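Ribosomal protein s2-related protein (Deinococcus radiodurans, PDB 2JH3) binds a [4Fe-4S] cluster and probably acts as a chelatase-like enzyme, perhaps inserting iron into sirohydrochlorin. Local coordinates at residues G17-A22 / L213-K218; E28-R33 / E255-L260; R60-S65 / G106-R111; D142-L147 / Q169-E174; L321-T326 / G354-L359. One frame throughout, in Å; residues are numbered along the deposited sequence.

Interaction 1: G17-A22 / L213-K218; sequences GESARA and LTHLGK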
# COMPACT_ATOMS: atom_id res chain seq x y z
N GLY A 17 9.13 15.01 -6.44
CA GLY A 17 9.44 14.97 -7.88
C GLY A 17 10.37 16.01 -8.53
O GLY A 17 10.70 15.88 -9.71
N GLU A 18 10.83 17.05 -7.81
CA GLU A 18 11.61 18.11 -8.50
C GLU A 18 12.99 17.63 -8.81
O GLU A 18 13.60 18.05 -9.73
CB GLU A 18 11.78 19.39 -7.68
CG GLU A 18 10.57 19.77 -6.87
CD GLU A 18 10.51 18.95 -5.61
OE1 GLU A 18 11.60 18.65 -4.99
OE2 GLU A 18 9.38 18.58 -5.27
N SER A 19 13.42 16.70 -8.00
CA SER A 19 14.79 16.28 -7.84
C SER A 19 15.23 15.41 -9.00
O SER A 19 16.44 14.99 -9.00
CB SER A 19 14.85 15.51 -6.52
OG SER A 19 13.71 15.96 -5.72
N ALA A 20 14.23 15.11 -9.88
CA ALA A 20 14.29 14.34 -11.12
C ALA A 20 13.82 15.12 -12.33
O ALA A 20 14.21 14.82 -13.45
CB ALA A 20 13.41 13.07 -11.02
N ARG A 21 12.92 16.10 -12.13
CA ARG A 21 12.44 16.93 -13.27
C ARG A 21 13.54 17.65 -14.07
O ARG A 21 13.43 17.74 -15.27
CB ARG A 21 11.31 17.91 -12.86
CG ARG A 21 10.05 17.74 -13.70
NE ARG A 21 9.26 20.43 -12.59
CZ ARG A 21 9.54 20.58 -11.30
NH1 ARG A 21 8.59 20.37 -10.40
NH2 ARG A 21 10.76 20.94 -10.91
N ALA A 22 14.59 18.14 -13.43
CA ALA A 22 15.72 18.71 -14.17
C ALA A 22 16.38 17.72 -15.15
O ALA A 22 16.69 18.03 -16.32
CB ALA A 22 16.80 19.21 -13.18
N LEU A 213 21.30 25.54 -8.50
CA LEU A 213 20.59 24.34 -8.04
C LEU A 213 19.94 23.66 -9.24
O LEU A 213 19.48 24.33 -10.18
CB LEU A 213 19.44 24.78 -7.09
CG LEU A 213 19.63 24.97 -5.59
CD1 LEU A 213 21.02 24.85 -5.11
CD2 LEU A 213 18.97 26.26 -5.17
N THR A 214 19.84 22.32 -9.21
CA THR A 214 19.05 21.64 -10.24
C THR A 214 17.60 21.97 -10.06
O THR A 214 16.87 22.11 -11.04
CB THR A 214 19.20 20.10 -10.19
OG1 THR A 214 18.95 19.65 -8.86
CG2 THR A 214 20.58 19.67 -10.63
N HIS A 215 17.17 22.06 -8.81
CA HIS A 215 15.76 22.30 -8.49
C HIS A 215 15.66 23.00 -7.17
O HIS A 215 16.64 23.17 -6.44
CB HIS A 215 14.98 20.98 -8.38
CG HIS A 215 15.56 20.05 -7.37
ND1 HIS A 215 16.81 19.47 -7.55
CD2 HIS A 215 15.14 19.68 -6.16
CE1 HIS A 215 17.10 18.74 -6.49
NE2 HIS A 215 16.11 18.87 -5.62
N LEU A 216 14.42 23.38 -6.85
CA LEU A 216 14.13 23.98 -5.56
C LEU A 216 12.85 23.37 -5.01
O LEU A 216 11.74 23.66 -5.48
CB LEU A 216 13.99 25.51 -5.74
CG LEU A 216 14.18 26.35 -4.48
CD1 LEU A 216 15.54 26.15 -3.87
CD2 LEU A 216 13.97 27.79 -4.83
N GLY A 217 13.02 22.49 -4.02
CA GLY A 217 11.90 21.91 -3.33
C GLY A 217 11.15 22.95 -2.54
O GLY A 217 11.60 24.09 -2.40
N LYS A 218 10.01 22.55 -2.00
CA LYS A 218 9.10 23.49 -1.33
C LYS A 218 9.65 23.88 0.04
O LYS A 218 9.47 25.02 0.48
CB LYS A 218 7.70 22.88 -1.22
CG LYS A 218 6.98 22.64 -2.62
CD LYS A 218 5.42 22.72 -2.53
CE LYS A 218 4.67 21.88 -3.62
NZ LYS A 218 3.29 21.45 -3.15
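Thr214 and His215, both lying against the first turn of helix 18-35, are tied together by a hydrogen bond of 2.5 Å between Thr214 OG1 and His215 ND1, in which either atom could be the donor. The bond limits the rotation of the imidazole, and with CG set between the backbone N and the carbonyl carbon (chi1 57°) the ring faces the helix. Ser19 lies over one face of the ring: its CA stands 3.6 Å from the centroid of the His215 ring, 7° off the normal, a clear CH-pi contact, and its CB lies beside NE2. Glu18 covers the base of the same side chain, its CB 3.6 Å from His215 CB. Beyond that its chain bends, the carboxylate turns 32° from the ring plane, and OE1 comes 3.7 Å from CA of Gly217, the N-cap of helix 218-234. At the other end Ala22 CB rests 3.6 Å from Thr214 O. Glu249 touches both Ala22 and His215, while Ser19 OG is bonded to His16 O within its own half. Here two CbiX units meet, helix against strand-to-helix loop, and since no hydrogen bond crosses between these segments, fit and the CH-pi contact carry the join.

Interaction 2: E28-R33 / E255-L260; sequences EALRGR and EVVLAL
Leu30 meets Val257 and Leu258 where two helices, one from each CbiX unit, pack at a steep angle: over these segments the axes of 28-33 and 255-260 pass 11.2 Å apart at a signed crossing angle of -74°. The two methyls of Leu30 divide the work. CD1 lies 3.9 Å from Val257 CG1, whereas CD2 approaches CG of Leu258 at 3.8 Å, the two leucine side chains overlapping as they run in opposing senses. Beside this apolar patch, Arg33 and Glu255 form a salt bridge. Arg33 runs extended from CG to NE and gives an N-H of NH2 to Glu255 OE2 at 2.9 Å; the bond is bent (141°), reaches the anti lone pair, and leaves the oxygen tilted out of the guanidinium plane. Glu255 arrives by folding at chi2 (-60°). With Arg33 cut back to an alanine, the Glu255 carboxylate is likely to lose its mate and one flank of Leu258 its cover. Further out, strand 5-10 backs the apolar pair, Leu6 touching Leu30 and Leu8 touching Val257, and Leu39 lies on Leu258. Arg31 belongs to other surroundings, its guanidinium making salt bridges to Glu46 and Glu328. Back at the contact, the guanidinium also brushes the apolar patch: Arg33 NE is 4.1 Å from Leu258 CD1.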
# COMPACT_ATOMS: atom_id res chain seq x y z
N GLU A 28 14.60 14.85 -22.20
CA GLU A 28 13.55 15.04 -23.17
C GLU A 28 13.94 16.08 -24.25
O GLU A 28 13.67 15.86 -25.41
CB GLU A 28 12.20 15.37 -22.48
CG GLU A 28 11.05 15.45 -23.56
CD GLU A 28 9.66 15.77 -23.04
OE1 GLU A 28 8.74 15.84 -23.90
OE2 GLU A 28 9.48 15.93 -21.82
N ALA A 29 14.60 17.19 -23.89
CA ALA A 29 15.00 18.19 -24.87
C ALA A 29 15.98 17.62 -25.93
O ALA A 29 15.89 17.92 -27.12
CB ALA A 29 15.66 19.37 -24.16
N LEU A 30 16.91 16.81 -25.46
CA LEU A 30 17.93 16.22 -26.25
C LEU A 30 17.37 15.09 -27.13
O LEU A 30 17.83 14.91 -28.27
CB LEU A 30 19.05 15.71 -25.32
CG LEU A 30 19.96 16.72 -24.66
CD1 LEU A 30 21.06 16.05 -23.84
CD2 LEU A 30 20.55 17.60 -25.69
N ARG A 31 16.37 14.36 -26.66
CA ARG A 31 15.70 13.39 -27.55
C ARG A 31 14.96 14.05 -28.70
O ARG A 31 14.91 13.50 -29.78
CB ARG A 31 14.67 12.50 -26.82
CG ARG A 31 15.23 11.60 -25.82
CD ARG A 31 14.12 10.80 -25.15
NE ARG A 31 14.70 10.20 -23.96
CZ ARG A 31 14.27 10.41 -22.71
NH1 ARG A 31 13.19 11.18 -22.49
NH2 ARG A 31 14.93 9.89 -21.71
N GLY A 32 14.32 15.19 -28.42
CA GLY A 32 13.66 15.99 -29.45
C GLY A 32 14.60 16.36 -30.59
O GLY A 32 14.24 16.25 -31.75
N ARG A 33 15.81 16.81 -30.24
CA ARG A 33 16.88 17.16 -31.21
C ARG A 33 17.37 15.96 -32.03
O ARG A 33 17.73 16.10 -33.21
CB ARG A 33 18.12 17.66 -30.47
CG ARG A 33 18.20 19.07 -29.99
CD ARG A 33 19.55 19.14 -29.27
NE ARG A 33 20.04 20.44 -28.87
CZ ARG A 33 19.46 21.20 -27.95
NH1 ARG A 33 18.33 20.81 -27.35
NH2 ARG A 33 20.00 22.37 -27.62
N GLU A 255 22.80 22.37 -23.76
CA GLU A 255 24.04 22.61 -24.50
C GLU A 255 25.28 22.35 -23.70
O GLU A 255 26.29 21.93 -24.26
CB GLU A 255 24.04 24.03 -25.13
CG GLU A 255 23.17 24.10 -26.44
CD GLU A 255 23.69 23.12 -27.56
OE1 GLU A 255 24.90 23.14 -27.91
OE2 GLU A 255 22.87 22.34 -28.10
N VAL A 256 25.23 22.57 -22.39
CA VAL A 256 26.40 22.25 -21.55
C VAL A 256 26.62 20.73 -21.45
O VAL A 256 27.75 20.25 -21.51
CB VAL A 256 26.27 22.86 -20.10
CG1 VAL A 256 27.51 22.61 -19.34
CG2 VAL A 256 25.95 24.39 -20.15
N VAL A 257 25.55 20.00 -21.23
CA VAL A 257 25.58 18.52 -21.19
C VAL A 257 26.22 17.94 -22.45
O VAL A 257 27.08 17.07 -22.37
CB VAL A 257 24.15 17.98 -21.01
CG1 VAL A 257 24.06 16.46 -21.37
CG2 VAL A 257 23.68 18.21 -19.60
N LEU A 258 25.79 18.46 -23.60
CA LEU A 258 26.36 18.08 -24.92
C LEU A 258 27.86 18.33 -25.02
O LEU A 258 28.64 17.46 -25.47
CB LEU A 258 25.61 18.76 -26.06
CG LEU A 258 24.22 18.24 -26.45
CD1 LEU A 258 23.66 19.01 -27.64
CD2 LEU A 258 24.24 16.78 -26.80
N ALA A 259 28.29 19.51 -24.54
CA ALA A 259 29.70 19.87 -24.50
C ALA A 259 30.47 18.97 -23.60
O ALA A 259 31.57 18.55 -23.95
CB ALA A 259 29.86 21.36 -24.09
N LEU A 260 29.92 18.64 -22.44
CA LEU A 260 30.54 17.67 -21.56
C LEU A 260 30.67 16.27 -22.15
O LEU A 260 31.68 15.61 -22.02
CB LEU A 260 29.74 17.51 -20.24
CG LEU A 260 30.32 18.01 -18.95
CD1 LEU A 260 29.28 17.82 -17.85
CD2 LEU A 260 31.68 17.45 -18.56

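Interaction 3: R60-S65 / G106-R111; sequences RTVAYS and GGRRVR
Arg108 leaves its strand with CG anti to the carbonyl carbon (chi1 -51°) and then runs straight from CG to NE, a course that carries its guanidinium past the carbonyl of Tyr64 to the backbone of Val62. At the end of this reach NH2 donates to Val62 O at 2.9 Å. The bond is well formed: the N-H...O angle is 156°, the donor lies in the carbonyl plane, and the oxygen sits close to the plane of the guanidinium. Tyr64 O faces the edge of the same group, 3.4 Å from Arg108 NE. The approach of Val62 CG2 to this side chain is too close in the model and therefore doubtful. A second link is purely backbone, from Arg109 N to Ser65 O at 2.8 Å, and CA of Arg108 adds a C-H...O contact to that oxygen at 3.4 Å. Arg109 goes on to pair with Val67, so Ser65 stands at the threshold where strand 66-71 joins strand 108-112 in the parallel part of the mixed CbiX sheet. The turn of Gly106 and Gly107, the first at positive phi, leads into 108-112 from its antiparallel neighbour 101-105. Ser65 OG is bonded to Asp272 N, while Arg60 forms a salt bridge with Glu378, its side chain about 10 Å from the iron-sulfur cluster. One of the two bonds that cross brings a cation to a neutral carbonyl oxygen and the other joins main chain to main chain, so both draw on the loop's backbone rather than on its side chains; the acid Asp274 is only a long, weak ion partner of Arg108.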
# COMPACT_ATOMS: atom_id res chain seq x y z
N ARG A 60 22.17 -1.77 -17.86
CA ARG A 60 21.48 -2.93 -18.46
C ARG A 60 20.35 -2.46 -19.40
O ARG A 60 19.87 -3.21 -20.22
CB ARG A 60 20.94 -3.82 -17.31
CG ARG A 60 19.48 -3.58 -17.05
CD ARG A 60 18.85 -4.62 -16.13
NE ARG A 60 18.90 -4.22 -14.72
CZ ARG A 60 19.67 -4.77 -13.79
NH1 ARG A 60 20.49 -5.78 -14.10
NH2 ARG A 60 19.61 -4.32 -12.52
N THR A 61 19.94 -1.20 -19.28
CA THR A 61 18.94 -0.69 -20.16
C THR A 61 19.50 -0.08 -21.45
O THR A 61 18.71 0.32 -22.29
CB THR A 61 18.03 0.33 -19.47
OG1 THR A 61 18.66 1.59 -19.36
CG2 THR A 61 17.59 -0.16 -18.09
N VAL A 62 20.82 0.05 -21.59
CA VAL A 62 21.37 0.80 -22.72
C VAL A 62 21.47 -0.12 -23.93
O VAL A 62 21.83 -1.28 -23.81
CB VAL A 62 22.70 1.58 -22.40
CG1 VAL A 62 22.69 2.19 -21.00
CG2 VAL A 62 23.80 0.79 -22.56
N ALA A 63 21.08 0.42 -25.06
CA ALA A 63 20.88 -0.30 -26.24
C ALA A 63 22.17 -0.59 -27.00
O ALA A 63 22.22 -1.60 -27.71
CB ALA A 63 19.89 0.44 -27.14
N TYR A 64 23.19 0.25 -26.79
CA TYR A 64 24.47 0.26 -27.56
C TYR A 64 25.67 -0.01 -26.69
O TYR A 64 25.57 -0.07 -25.46
CB TYR A 64 24.62 1.57 -28.31
CG TYR A 64 23.36 1.87 -29.08
CD1 TYR A 64 22.90 0.96 -30.01
CD2 TYR A 64 22.60 3.01 -28.84
CE1 TYR A 64 21.73 1.20 -30.69
CE2 TYR A 64 21.41 3.25 -29.50
CZ TYR A 64 21.01 2.33 -30.44
OH TYR A 64 19.85 2.52 -31.15
N SER A 65 26.80 -0.27 -27.34
CA SER A 65 27.99 -0.81 -26.69
C SER A 65 28.98 0.30 -26.37
O SER A 65 30.04 0.05 -25.81
CB SER A 65 28.65 -1.84 -27.63
OG SER A 65 29.05 -1.23 -28.85
N GLY A 106 30.41 -4.94 -18.46
CA GLY A 106 29.64 -5.82 -19.35
C GLY A 106 30.34 -5.89 -20.71
O GLY A 106 31.59 -5.92 -20.79
N GLY A 107 29.57 -5.88 -21.79
CA GLY A 107 30.19 -5.67 -23.11
C GLY A 107 30.51 -4.23 -23.52
O GLY A 107 31.19 -3.97 -24.54
N ARG A 108 30.09 -3.28 -22.71
CA ARG A 108 30.09 -1.87 -23.06
C ARG A 108 31.36 -1.12 -22.67
O ARG A 108 31.98 -1.39 -21.63
CB ARG A 108 28.90 -1.20 -22.38
CG ARG A 108 27.59 -1.93 -22.65
CD ARG A 108 26.44 -1.13 -22.16
NE ARG A 108 25.12 -1.70 -22.48
CZ ARG A 108 24.55 -2.72 -21.83
NH1 ARG A 108 25.22 -3.34 -20.87
NH2 ARG A 108 23.32 -3.14 -22.18
N ARG A 109 31.74 -0.19 -23.55
CA ARG A 109 32.65 0.88 -23.21
C ARG A 109 31.87 2.06 -22.64
O ARG A 109 31.06 2.66 -23.31
CB ARG A 109 33.36 1.34 -24.44
CG ARG A 109 34.51 2.25 -24.15
CD ARG A 109 34.88 2.92 -25.44
NE ARG A 109 36.07 3.76 -25.32
CZ ARG A 109 36.07 5.08 -25.14
NH1 ARG A 109 34.92 5.77 -25.04
NH2 ARG A 109 37.24 5.73 -25.08
N VAL A 110 32.16 2.37 -21.40
CA VAL A 110 31.49 3.41 -20.65
C VAL A 110 32.52 4.50 -20.36
O VAL A 110 33.58 4.21 -19.79
CB VAL A 110 31.00 2.85 -19.28
CG1 VAL A 110 30.16 3.88 -18.55
CG2 VAL A 110 30.24 1.55 -19.49
N ARG A 111 32.15 5.72 -20.68
CA ARG A 111 32.87 6.95 -20.26
C ARG A 111 31.99 7.76 -19.30
O ARG A 111 30.89 8.18 -19.65
CB ARG A 111 33.22 7.77 -21.49
CG ARG A 111 34.15 8.90 -21.25
CD ARG A 111 34.64 9.47 -22.61
NE ARG A 111 34.39 10.90 -22.59
CZ ARG A 111 33.46 11.53 -23.29
NH1 ARG A 111 32.68 10.90 -24.18
NH2 ARG A 111 33.33 12.83 -23.10

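Interaction 4: D142-L147 / Q169-E174; sequences DVTLLL and QFAGVE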
# COMPACT_ATOMS: atom_id res chain seq x y z
N ASP A 142 23.86 47.49 -15.01
CA ASP A 142 23.16 48.05 -13.82
C ASP A 142 22.85 47.03 -12.67
O ASP A 142 22.32 47.44 -11.62
CB ASP A 142 21.83 48.74 -14.25
CG ASP A 142 22.06 50.04 -15.11
OD1 ASP A 142 23.21 50.50 -15.24
OD2 ASP A 142 21.06 50.59 -15.64
N VAL A 143 23.18 45.74 -12.85
CA VAL A 143 22.75 44.65 -11.96
C VAL A 143 23.90 43.84 -11.32
O VAL A 143 24.85 43.44 -12.00
CB VAL A 143 21.78 43.73 -12.73
CG1 VAL A 143 21.17 42.66 -11.82
CG2 VAL A 143 20.62 44.54 -13.30
N THR A 144 23.87 43.66 -10.00
CA THR A 144 24.77 42.71 -9.34
C THR A 144 24.12 41.33 -9.38
O THR A 144 22.90 41.17 -9.13
CB THR A 144 25.15 43.06 -7.86
OG1 THR A 144 25.68 44.36 -7.80
CG2 THR A 144 26.21 42.15 -7.31
N LEU A 145 24.98 40.36 -9.73
CA LEU A 145 24.61 38.96 -9.99
C LEU A 145 24.90 38.22 -8.72
O LEU A 145 26.03 38.16 -8.31
CB LEU A 145 25.52 38.35 -11.06
CG LEU A 145 24.93 37.19 -11.89
CD1 LEU A 145 26.00 36.31 -12.39
CD2 LEU A 145 23.80 36.42 -11.24
N LEU A 146 23.88 37.68 -8.10
CA LEU A 146 24.08 36.89 -6.90
C LEU A 146 23.83 35.41 -7.24
O LEU A 146 22.81 35.08 -7.80
CB LEU A 146 23.08 37.33 -5.82
CG LEU A 146 23.42 38.41 -4.79
CD1 LEU A 146 24.58 39.24 -5.12
CD2 LEU A 146 22.15 39.24 -4.52
N LEU A 147 24.74 34.54 -6.79
CA LEU A 147 24.68 33.10 -7.07
C LEU A 147 24.48 32.37 -5.74
O LEU A 147 25.34 32.42 -4.88
CB LEU A 147 25.99 32.63 -7.71
CG LEU A 147 26.38 33.38 -9.00
CD1 LEU A 147 27.69 32.89 -9.56
CD2 LEU A 147 25.31 33.29 -10.03
N GLN A 169 29.55 41.48 -17.99
CA GLN A 169 28.22 41.92 -18.38
C GLN A 169 27.41 42.53 -17.21
O GLN A 169 26.39 43.24 -17.43
CB GLN A 169 27.45 40.76 -19.00
CG GLN A 169 26.30 41.20 -19.92
CD GLN A 169 25.45 40.01 -20.45
OE1 GLN A 169 25.33 38.96 -19.80
NE2 GLN A 169 24.85 40.20 -21.64
N PHE A 170 27.82 42.21 -15.98
CA PHE A 170 27.06 42.59 -14.79
C PHE A 170 27.90 43.49 -13.94
O PHE A 170 29.13 43.48 -14.03
CB PHE A 170 26.61 41.34 -13.95
CG PHE A 170 25.69 40.40 -14.71
CD1 PHE A 170 26.20 39.32 -15.40
CD2 PHE A 170 24.32 40.62 -14.75
CE1 PHE A 170 25.39 38.51 -16.12
CE2 PHE A 170 23.49 39.80 -15.49
CZ PHE A 170 24.05 38.75 -16.19
N ALA A 171 27.23 44.21 -13.05
CA ALA A 171 27.87 45.15 -12.10
C ALA A 171 28.84 44.48 -11.19
O ALA A 171 29.87 45.03 -10.88
CB ALA A 171 26.78 45.90 -11.27
N GLY A 172 28.52 43.29 -10.72
CA GLY A 172 29.50 42.49 -10.02
C GLY A 172 28.94 41.07 -9.84
O GLY A 172 27.80 40.80 -10.24
N VAL A 173 29.74 40.20 -9.25
CA VAL A 173 29.32 38.80 -8.98
C VAL A 173 29.72 38.32 -7.60
O VAL A 173 30.90 38.32 -7.23
CB VAL A 173 29.84 37.80 -10.08
CG1 VAL A 173 29.17 36.43 -9.90
CG2 VAL A 173 29.51 38.34 -11.50
N GLU A 174 28.72 37.90 -6.83
CA GLU A 174 28.94 37.32 -5.48
C GLU A 174 28.17 35.98 -5.26
O GLU A 174 27.01 35.85 -5.68
CB GLU A 174 28.46 38.32 -4.41
CG GLU A 174 29.07 39.74 -4.55
CD GLU A 174 30.58 39.75 -4.38
OE1 GLU A 174 31.12 38.79 -3.76
OE2 GLU A 174 31.23 40.71 -4.89
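Leu145 and Val173 sit on adjacent parallel strands, 144-149 and 172-177, where their side chains flank each other on one face of the sheet, with Leu145 CB 4.0 Å from Val173 CG2. The backbones are laced in the alternating parallel manner: Leu145 N donates to Gly172 O at 2.9 Å, Glu174 N to Leu145 O at 3.1 Å, and Leu147 N to Glu174 O at 2.8 Å. Just ahead of this ladder Ala171 N binds Val143 O at 2.7 Å, although the donor stands above the carbonyl plane. The two strands are the ends of a beta-alpha-beta unit whose connecting helix, 155-167, covers the face carrying Leu145, Leu147 and Val173; helix 122-133 covers it too. Val173 has CG1 anti to the backbone N (chi1 -170°), which sets that methyl near both Leu147 CD1, at 3.9 Å, and Leu145 CD1, while CG2 lies against Leu145 CB; Ala161 of the helix touches Val173 as well. Were Val173 replaced by a glycine, a gap would probably open beside these two leucines and leave them freer to turn. Phe170 closes the row. Leu145 CG lies over the centre of its ring, 4.3 Å from the centroid and 9° off the normal, a CH-pi contact, and Val143 O is at the ring's edge, in its plane. On the opposite face of the sheet Thr144 lays CG2 against Gly172 O, and Leu146 CD1 crosses to Glu174 CB at 4.1 Å.

Interaction 5: L321-T326 / G354-L359; sequences LQTVVT and GWRAVL
Arg356 rises from the sheet beside Thr323, and its CB first meets CD1 of Leu321 at 4.1 Å, the two side chains crossing at about a right angle. CG is held between the backbone N and the carbonyl carbon (chi1 78°), which sends the chain alongside Thr323, so that CG lies 3.5 Å from Thr323 OG1, with CD almost as near. A bend at chi3 (-96°) turns the guanidinium so that NE faces Glu307 of strand 305-310, in a salt bridge, and NH2 faces Thr323, donating to OG1 at 3.1 Å in a bond of 157° with the hydroxyl oxygen in the guanidinium plane. Over one face of the group, toward its rim, Val358 CG2 sits 3.4 Å above the plane. Held by two polar partners and covered on one face, the cation should have little freedom to rotate. The backbone of Arg356 pairs with strand 322-324 through both its polar atoms: its N donates to Gln322 O at 2.8 Å and its O accepts from Val324 N at 2.9 Å. Gln322 N to Gly354 O and Val358 N to Val324 O complete the ladder. On the reverse face Val324 CG2 packs against Ala357 CB at 3.9 Å, and Leu333 of helix 327-333 touches Val324 and Trp355. Gly354, just before the strand, has backbone angles that call for glycine. This is the parallel pairing of a beta-alpha-beta unit, with helix 327-333 in its connection, set at the edge of the otherwise antiparallel sheet of the stabilising domain.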
# COMPACT_ATOMS: atom_id res chain seq x y z
N LEU A 321 -10.88 7.91 -20.17
CA LEU A 321 -9.45 7.89 -19.85
C LEU A 321 -8.70 9.11 -20.38
O LEU A 321 -9.03 9.60 -21.42
CB LEU A 321 -8.84 6.61 -20.39
CG LEU A 321 -9.46 5.32 -19.83
CD1 LEU A 321 -8.93 4.14 -20.58
CD2 LEU A 321 -9.22 5.22 -18.33
N GLN A 322 -7.65 9.57 -19.67
CA GLN A 322 -6.78 10.62 -20.18
C GLN A 322 -5.78 9.96 -21.14
O GLN A 322 -5.11 9.02 -20.78
CB GLN A 322 -6.08 11.37 -19.05
CG GLN A 322 -5.05 12.35 -19.54
CD GLN A 322 -4.36 13.12 -18.44
OE1 GLN A 322 -4.70 12.99 -17.24
NE2 GLN A 322 -3.43 13.97 -18.84
N THR A 323 -5.71 10.42 -22.37
CA THR A 323 -4.82 9.85 -23.40
C THR A 323 -3.55 10.59 -23.47
O THR A 323 -3.57 11.85 -23.58
CB THR A 323 -5.48 9.93 -24.81
OG1 THR A 323 -6.63 9.13 -24.81
CG2 THR A 323 -4.57 9.37 -25.93
N VAL A 324 -2.44 9.87 -23.53
CA VAL A 324 -1.15 10.43 -23.88
C VAL A 324 -0.56 9.68 -25.00
O VAL A 324 -0.93 8.49 -25.26
CB VAL A 324 -0.17 10.36 -22.72
CG1 VAL A 324 -0.55 11.38 -21.62
CG2 VAL A 324 -0.06 8.97 -22.15
N VAL A 325 0.41 10.30 -25.66
CA VAL A 325 0.90 9.72 -26.90
C VAL A 325 2.42 9.72 -26.97
O VAL A 325 2.97 9.49 -28.03
CB VAL A 325 0.26 10.45 -28.15
CG1 VAL A 325 -1.25 10.27 -28.17
CG2 VAL A 325 0.68 11.92 -28.18
N THR A 326 3.10 10.07 -25.86
CA THR A 326 4.56 10.13 -25.80
C THR A 326 5.02 9.28 -24.59
O THR A 326 4.27 9.09 -23.62
CB THR A 326 5.12 11.57 -25.58
OG1 THR A 326 4.59 12.06 -24.36
CG2 THR A 326 4.67 12.51 -26.65
N GLY A 354 -6.81 5.47 -14.73
CA GLY A 354 -7.40 6.63 -15.40
C GLY A 354 -6.77 7.18 -16.67
O GLY A 354 -7.25 8.15 -17.25
N TRP A 355 -5.80 6.45 -17.16
CA TRP A 355 -4.97 6.88 -18.28
C TRP A 355 -4.93 5.85 -19.40
O TRP A 355 -5.24 4.66 -19.19
CB TRP A 355 -3.58 7.20 -17.77
CG TRP A 355 -2.90 5.98 -17.16
CD1 TRP A 355 -2.93 5.62 -15.88
CD2 TRP A 355 -2.10 4.98 -17.83
NE1 TRP A 355 -2.27 4.49 -15.68
CE2 TRP A 355 -1.77 4.03 -16.88
CE3 TRP A 355 -1.68 4.79 -19.15
CZ2 TRP A 355 -0.97 2.91 -17.17
CZ3 TRP A 355 -0.89 3.69 -19.44
CH2 TRP A 355 -0.57 2.75 -18.47
N ARG A 356 -4.58 6.28 -20.61
CA ARG A 356 -4.24 5.33 -21.71
C ARG A 356 -3.11 5.90 -22.60
O ARG A 356 -3.12 7.08 -22.91
CB ARG A 356 -5.45 4.95 -22.58
CG ARG A 356 -5.90 5.92 -23.60
CD ARG A 356 -7.24 5.66 -24.17
NE ARG A 356 -7.18 4.92 -25.44
CZ ARG A 356 -7.02 5.46 -26.64
NH1 ARG A 356 -7.01 4.69 -27.71
NH2 ARG A 356 -6.93 6.77 -26.79
N ALA A 357 -2.12 5.10 -22.93
CA ALA A 357 -1.07 5.60 -23.76
C ALA A 357 -1.20 4.98 -25.11
O ALA A 357 -1.33 3.75 -25.22
CB ALA A 357 0.31 5.27 -23.19
N VAL A 358 -1.11 5.80 -26.17
CA VAL A 358 -1.07 5.25 -27.53
C VAL A 358 0.27 5.56 -28.13
O VAL A 358 0.62 6.71 -28.31
CB VAL A 358 -2.23 5.78 -28.36
CG1 VAL A 358 -2.11 5.35 -29.85
CG2 VAL A 358 -3.54 5.27 -27.84
N LEU A 359 1.09 4.52 -28.34
CA LEU A 359 2.49 4.65 -28.77
C LEU A 359 2.77 3.97 -30.13
O LEU A 359 2.22 2.94 -30.45
CB LEU A 359 3.47 4.02 -27.74
CG LEU A 359 3.44 4.60 -26.34
CD1 LEU A 359 4.45 3.98 -25.41
CD2 LEU A 359 3.57 6.13 -26.30

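In the fold
Five contacts show how a multi-domain chain builds within its units and between them. Interactions 3, 4 and 5 belong to three separate sheets: the first CbiX sheet, the second, and that of the stabilising domain; the centres of 4 and 5 are about 46 Å apart. Interactions 1 and 2 join the CbiX units to each other, both through helix 18-35, their centres about 18 Å apart. In sequence they cross, and both enclose interactions 3 and 4, while interaction 5 follows later. Interactions 2 and 3 touch, Leu260 O lying 3.4 Å from Arg111 NH2. Local sheets thus close within units, and one helix bridges the two chelatase-like halves.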